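Local coordinates for protein arginine N-methyltransferase SFM1 (Saccharomyces cerevisiae, PDB 5C74), which transfers one methyl group from S-adenosyl-L-methionine to an arginine of ribosomal protein S3, as a SPOUT-family protein arginine methyltransferase, at residues E19-L24 and L51-R56. Residues are numbered along the deposited sequence; the frame is centred on the assembly and turned at random.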
# COMPACT_ATOMS: atom_id res chain seq x y z
N GLU A 19 -0.74 -2.92 10.32
CA GLU A 19 -0.81 -1.88 11.36
C GLU A 19 -2.24 -1.46 11.65
O GLU A 19 -2.63 -1.36 12.83
CB GLU A 19 0.02 -0.66 10.97
CG GLU A 19 1.52 -0.99 10.98
CD GLU A 19 2.43 0.23 11.02
OE1 GLU A 19 1.95 1.38 10.84
OE2 GLU A 19 3.65 0.02 11.26
N TYR A 20 -3.02 -1.20 10.61
CA TYR A 20 -4.43 -0.85 10.83
C TYR A 20 -5.20 -1.97 11.53
O TYR A 20 -6.05 -1.69 12.38
CB TYR A 20 -5.12 -0.51 9.50
CG TYR A 20 -4.70 0.81 8.89
CD1 TYR A 20 -3.85 1.70 9.56
CD2 TYR A 20 -5.17 1.18 7.63
CE1 TYR A 20 -3.48 2.90 8.97
CE2 TYR A 20 -4.79 2.36 7.05
CZ TYR A 20 -3.97 3.22 7.71
OH TYR A 20 -3.63 4.40 7.08
N SER A 21 -4.91 -3.22 11.17
CA SER A 21 -5.57 -4.35 11.81
C SER A 21 -5.26 -4.37 13.29
O SER A 21 -6.15 -4.64 14.10
CB SER A 21 -5.13 -5.68 11.18
OG SER A 21 -5.51 -5.73 9.82
N GLN A 22 -4.00 -4.11 13.65
CA GLN A 22 -3.60 -4.11 15.05
C GLN A 22 -4.31 -2.99 15.80
O GLN A 22 -4.79 -3.18 16.93
CB GLN A 22 -2.08 -3.96 15.17
CG GLN A 22 -1.57 -3.99 16.61
CD GLN A 22 -1.31 -5.38 17.12
OE1 GLN A 22 -1.82 -6.37 16.57
NE2 GLN A 22 -0.50 -5.48 18.17
N ILE A 23 -4.41 -1.83 15.17
CA ILE A 23 -5.12 -0.69 15.79
C ILE A 23 -6.59 -1.03 16.05
O ILE A 23 -7.11 -0.80 17.16
CB ILE A 23 -5.01 0.57 14.90
CG1 ILE A 23 -3.55 1.06 14.91
CG2 ILE A 23 -5.96 1.67 15.36
CD1 ILE A 23 -3.17 2.03 13.77
N LEU A 24 -7.26 -1.61 15.06
CA LEU A 24 -8.65 -2.01 15.20
C LEU A 24 -8.84 -3.03 16.32
O LEU A 24 -9.81 -2.96 17.07
CB LEU A 24 -9.19 -2.57 13.88
CG LEU A 24 -9.38 -1.53 12.77
CD1 LEU A 24 -9.47 -2.19 11.38
CD2 LEU A 24 -10.64 -0.70 13.03
N LEU A 51 -12.18 -4.66 6.12
CA LEU A 51 -13.64 -4.67 6.08
C LEU A 51 -14.20 -5.63 7.13
O LEU A 51 -15.12 -5.29 7.87
CB LEU A 51 -14.13 -5.04 4.69
CG LEU A 51 -13.93 -3.96 3.63
CD1 LEU A 51 -14.39 -4.45 2.26
CD2 LEU A 51 -14.62 -2.65 4.01
N LYS A 52 -13.62 -6.83 7.23
CA LYS A 52 -14.11 -7.81 8.20
C LYS A 52 -13.91 -7.32 9.62
O LYS A 52 -14.67 -7.69 10.52
CB LYS A 52 -13.44 -9.17 7.99
CG LYS A 52 -13.82 -9.81 6.67
CD LYS A 52 -13.50 -11.29 6.63
CE LYS A 52 -13.84 -11.89 5.27
NZ LYS A 52 -13.02 -11.27 4.19
N LEU A 53 -12.90 -6.49 9.84
CA LEU A 53 -12.67 -5.93 11.17
C LEU A 53 -13.53 -4.69 11.45
O LEU A 53 -13.50 -4.13 12.54
CB LEU A 53 -11.18 -5.60 11.35
CG LEU A 53 -10.27 -6.81 11.62
CD1 LEU A 53 -8.78 -6.42 11.62
CD2 LEU A 53 -10.65 -7.46 12.94
N GLY A 54 -14.30 -4.27 10.46
CA GLY A 54 -15.23 -3.17 10.66
C GLY A 54 -14.69 -1.77 10.39
O GLY A 54 -15.22 -0.78 10.91
N LEU A 55 -13.66 -1.68 9.56
CA LEU A 55 -12.99 -0.41 9.31
C LEU A 55 -13.94 0.68 8.81
O LEU A 55 -14.64 0.49 7.82
CB LEU A 55 -11.87 -0.59 8.27
CG LEU A 55 -11.13 0.71 7.94
CD1 LEU A 55 -10.25 1.15 9.12
CD2 LEU A 55 -10.32 0.56 6.66
N ARG A 56 -13.95 1.81 9.49
CA ARG A 56 -14.66 3.00 9.02
C ARG A 56 -13.75 3.93 8.23
O ARG A 56 -12.67 4.29 8.70
CB ARG A 56 -15.25 3.78 10.21
CG ARG A 56 -16.23 2.99 11.01
CD ARG A 56 -16.66 3.74 12.26
NE ARG A 56 -17.85 3.12 12.83
CZ ARG A 56 -18.64 3.69 13.74
NH1 ARG A 56 -18.37 4.91 14.19
NH2 ARG A 56 -19.71 3.05 14.19
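L24 reaches out from its helix and sets one methyl, CD1, against two leucines, L53 and L55, that flank G54. That methyl lies 3.8 Å from CB of L53, close to where the side chain leaves the backbone, and 4.1 Å from CD1 of L55, at the far end of a branch. The two approaches differ in direction: L24 and L53 run slantwise past each other, whereas L24 and L55 meet at roughly a right angle, methyl against methyl. L55 depends on its torsion for this. Its CA–CB bond does not aim at the helix, but with CG swung anti to the backbone N (chi1 180°) the branch end comes nearer to L24. One turn back along the helix, S21 takes the other end of L53, whose CD1 packs on both CB and OG of S21, 3.8 Å from each. The serine hydroxyl spends its hydrogen bond within its own helix, on the carbonyl O of I17.

In the fold this is where helix 14-27, which follows strand 2-6, an inner strand of the parallel sheet in this SPOUT methyltransferase, packs against the end of helix 48-52 and the link to edge strand 56-57. A Schellman motif closes the shorter helix: G54, with positive phi (90°), donates its N to O of L51 at 2.9 Å. L53 and L55 stand before and after this glycine in the chain, and both reach L24. L50 and L32 also touch L24, and the backbone of R56 is hydrogen-bonded to that of L34.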